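Local coordinates for soluble inorganic pyrophosphatase (Toxoplasma gondii, PDB 5WRT), which probably hydrolyses inorganic diphosphate to phosphate with the help of magnesium ions, at residues Gly94-Thr99 and Asp119-Val124. Numbering follows the deposited sequence.
With MG (magnesium ion), chain D; MG (magnesium ion), chain C.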
ATOM      1  N   GLY A  94      -9.852   7.291 -10.707  1.00 22.00           N
ATOM      2  CA  GLY A  94     -11.158   7.401 -11.320  1.00 21.29           C
ATOM      3  C   GLY A  94     -11.310   6.549 -12.561  1.00 22.42           C
ATOM      4  O   GLY A  94     -10.804   5.425 -12.615  1.00 22.36           O
ATOM      5  N   ALA A  95     -11.991   7.078 -13.575  1.00 22.55           N
ATOM      6  CA  ALA A  95     -12.308   6.288 -14.753  1.00 22.70           C
ATOM      7  C   ALA A  95     -12.417   7.194 -15.968  1.00 23.26           C
ATOM      8  O   ALA A  95     -12.625   8.405 -15.853  1.00 24.57           O
ATOM      9  CB  ALA A  95     -13.609   5.497 -14.563  1.00 23.43           C
ATOM     10  N   PHE A  96     -12.269   6.586 -17.137  1.00 21.97           N
ATOM     11  CA  PHE A  96     -12.435   7.270 -18.412  1.00 23.09           C
ATOM     12  C   PHE A  96     -13.904   7.249 -18.815  1.00 23.92           C
ATOM     13  O   PHE A  96     -14.527   6.180 -18.793  1.00 23.96           O
ATOM     14  CB  PHE A  96     -11.603   6.603 -19.499  1.00 22.12           C
ATOM     15  CG  PHE A  96     -10.119   6.738 -19.306  1.00 21.74           C
ATOM     16  CD1 PHE A  96      -9.494   7.964 -19.451  1.00 21.84           C
ATOM     17  CD2 PHE A  96      -9.348   5.631 -18.985  1.00 21.04           C
ATOM     18  CE1 PHE A  96      -8.126   8.086 -19.277  1.00 21.89           C
ATOM     19  CE2 PHE A  96      -7.981   5.745 -18.810  1.00 21.16           C
ATOM     20  CZ  PHE A  96      -7.369   6.976 -18.956  1.00 21.05           C
ATOM     21  N   PRO A  97     -14.491   8.391 -19.173  1.00 24.53           N
ATOM     22  CA  PRO A  97     -15.866   8.379 -19.683  1.00 25.80           C
ATOM     23  C   PRO A  97     -15.957   7.616 -20.995  1.00 25.90           C
ATOM     24  O   PRO A  97     -14.978   7.496 -21.738  1.00 26.07           O
ATOM     25  CB  PRO A  97     -16.193   9.865 -19.881  1.00 27.56           C
ATOM     26  CG  PRO A  97     -15.138  10.616 -19.140  1.00 26.61           C
ATOM     27  CD  PRO A  97     -13.924   9.747 -19.139  1.00 24.74           C
ATOM     28  N   GLN A  98     -17.152   7.091 -21.267  1.00 26.94           N
ATOM     29  CA  GLN A  98     -17.455   6.434 -22.538  1.00 27.52           C
ATOM     30  C   GLN A  98     -16.488   5.288 -22.816  1.00 26.26           C
ATOM     31  O   GLN A  98     -16.059   5.067 -23.950  1.00 26.86           O
ATOM     32  CB  GLN A  98     -17.460   7.445 -23.688  1.00 28.62           C
ATOM     33  CG  GLN A  98     -18.438   8.589 -23.464  1.00 29.26           C
ATOM     34  CD  GLN A  98     -18.383   9.644 -24.550  1.00 31.79           C
ATOM     35  OE1 GLN A  98     -17.429   9.708 -25.325  1.00 32.13           O
ATOM     36  NE2 GLN A  98     -19.410  10.482 -24.607  1.00 33.07           N
ATOM     37  N   THR A  99     -16.131   4.561 -21.762  1.00 26.22           N
ATOM     38  CA  THR A  99     -15.332   3.353 -21.873  1.00 26.65           C
ATOM     39  C   THR A  99     -16.028   2.233 -21.119  1.00 27.73           C
ATOM     40  O   THR A  99     -16.738   2.470 -20.137  1.00 26.73           O
ATOM     41  CB  THR A  99     -13.910   3.545 -21.319  1.00 25.42           C
ATOM     42  OG1 THR A  99     -13.979   3.925 -19.938  1.00 24.94           O
ATOM     43  CG2 THR A  99     -13.163   4.611 -22.107  1.00 25.14           C
ATOM     44  N   ASP A 119     -16.411  -2.915 -16.052  1.00 29.14           N
ATOM     45  CA  ASP A 119     -16.559  -1.547 -15.579  1.00 28.47           C
ATOM     46  C   ASP A 119     -15.922  -0.552 -16.545  1.00 28.75           C
ATOM     47  O   ASP A 119     -15.206  -0.939 -17.476  1.00 26.85           O
ATOM     48  CB  ASP A 119     -15.920  -1.401 -14.191  1.00 28.45           C
ATOM     49  CG  ASP A 119     -16.928  -1.530 -13.070  1.00 30.66           C
ATOM     50  OD1 ASP A 119     -18.105  -1.822 -13.363  1.00 34.42           O
ATOM     51  OD2 ASP A 119     -16.542  -1.338 -11.897  1.00 29.79           O
ATOM     52  N   PRO A 120     -16.181   0.748 -16.368  1.00 27.70           N
ATOM     53  CA  PRO A 120     -15.394   1.753 -17.095  1.00 25.39           C
ATOM     54  C   PRO A 120     -13.914   1.633 -16.761  1.00 24.02           C
ATOM     55  O   PRO A 120     -13.535   1.274 -15.644  1.00 23.68           O
ATOM     56  CB  PRO A 120     -15.972   3.085 -16.604  1.00 24.76           C
ATOM     57  CG  PRO A 120     -17.355   2.760 -16.175  1.00 28.00           C
ATOM     58  CD  PRO A 120     -17.326   1.351 -15.659  1.00 26.65           C
ATOM     59  N   LEU A 121     -13.076   1.958 -17.745  1.00 23.32           N
ATOM     60  CA  LEU A 121     -11.638   1.764 -17.610  1.00 22.49           C
ATOM     61  C   LEU A 121     -11.069   2.654 -16.510  1.00 21.18           C
ATOM     62  O   LEU A 121     -11.346   3.855 -16.465  1.00 21.20           O
ATOM     63  CB  LEU A 121     -10.945   2.058 -18.940  1.00 22.86           C
ATOM     64  CG  LEU A 121      -9.430   1.856 -18.974  1.00 21.76           C
ATOM     65  CD1 LEU A 121      -9.077   0.420 -18.625  1.00 22.27           C
ATOM     66  CD2 LEU A 121      -8.878   2.228 -20.339  1.00 22.52           C
ATOM     67  N   ASP A 122     -10.261   2.060 -15.633  1.00 20.62           N
ATOM     68  CA  ASP A 122      -9.706   2.766 -14.486  1.00 21.18           C
ATOM     69  C   ASP A 122      -8.446   3.532 -14.870  1.00 20.71           C
ATOM     70  O   ASP A 122      -7.670   3.103 -15.728  1.00 21.41           O
ATOM     71  CB  ASP A 122      -9.380   1.781 -13.361  1.00 21.86           C
ATOM     72  CG  ASP A 122     -10.580   0.962 -12.932  1.00 22.07           C
ATOM     73  OD1 ASP A 122     -11.675   1.541 -12.775  1.00 22.06           O
ATOM     74  OD2 ASP A 122     -10.428  -0.264 -12.757  1.00 22.92           O
ATOM     75  N   VAL A 123      -8.240   4.673 -14.215  1.00 20.52           N
ATOM     76  CA  VAL A 123      -7.071   5.513 -14.456  1.00 20.37           C
ATOM     77  C   VAL A 123      -6.557   6.052 -13.126  1.00 20.68           C
ATOM     78  O   VAL A 123      -7.340   6.468 -12.263  1.00 21.07           O
ATOM     79  CB  VAL A 123      -7.386   6.668 -15.436  1.00 21.13           C
ATOM     80  CG1 VAL A 123      -8.594   7.469 -14.970  1.00 20.99           C
ATOM     81  CG2 VAL A 123      -6.171   7.570 -15.618  1.00 20.65           C
ATOM     82  N   VAL A 124      -5.237   6.026 -12.956  1.00 21.89           N
ATOM     83  CA  VAL A 124      -4.563   6.614 -11.805  1.00 21.19           C
ATOM     84  C   VAL A 124      -3.854   7.876 -12.277  1.00 22.30           C
ATOM     85  O   VAL A 124      -3.048   7.828 -13.214  1.00 23.00           O
ATOM     86  CB  VAL A 124      -3.571   5.631 -11.163  1.00 20.70           C
ATOM     87  CG1 VAL A 124      -3.041   6.188  -9.856  1.00 20.29           C
ATOM     88  CG2 VAL A 124      -4.229   4.279 -10.937  1.00 20.24           C
TER
HETATM   89 MG    MG D 402     -13.326   1.867 -11.465  1.00 23.41          MG
HETATM   90 MG    MG C 401     -11.089  -1.880 -13.746  1.00 24.45          MG
HETATM   91  O   HOH W   1     -13.731  -0.115 -11.578  1.00 23.41           O
HETATM   92  O   HOH W   2      -9.724  -1.301 -15.558  1.00 21.47           O
HETATM   93  O   HOH W   3     -12.165  -2.357 -12.015  1.00 21.83           O
HETATM   94  O   HOH W   4     -12.569  -0.611 -14.806  1.00 25.56           O
HETATM   95  O   HOH W   5     -14.879   2.306 -10.163  1.00 27.22           O
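The ring of Phe-96 is packed into the corner made by Val-123, over one face, and Leu-121, at an edge. Val-123 crosses it at about a right angle and sets CG1 over the centre of that face, a CH-pi contact 4.2 Å from the ring centroid, while CB stands over CZ and CE2 of the same face. Leu-121 lies alongside, pointing the same way: CB sits in plane at the ring edge, and CG, anti to the backbone N (chi1 -178°), carries CD2 to 3.7 Å from Phe-96 CD2. Val-157 of the neighbouring strand and Val-221 of helix 214-232 close around this apolar corner. Beneath it, Gly-94 and Val-123 form an antiparallel hydrogen-bonded pair; Gly-94 N reaches Val-123 O at 3.1 Å, and Val-123 N returns a bond to Gly-94 O. Phe-96 N continues the ladder to Leu-121 O (3.0 Å), although its own strand has ended at Ala-95. On the sheet face that carries Asp-122, the small bump of Ala-95 CB meets Pro-120 CB at 3.9 Å. Further along, the turn through Pro-97 and Gln-98 brings Thr-99 back: its hydroxyl, held between backbone N and carbonyl carbon (chi1 59°), donates to Phe-96 O and accepts from Leu-121 N at 3.1 Å, tying the turn to segment 119-124. On the same face as Ala-95, Asp-122 bridges two magnesium ions, OD1 to one at 2.1 Å and OD2 to the other; the ion at OD2 is also bound by Asp-117 and Asp-154. The contact thus joins a greasy side to a charged one: buried backbone bonds and apolar packing set the strand, and both carboxylate oxygens are committed to metals, with OD2 also bonded to Lys-156, which fixes the carboxylate, consistent with the two-metal site of the family.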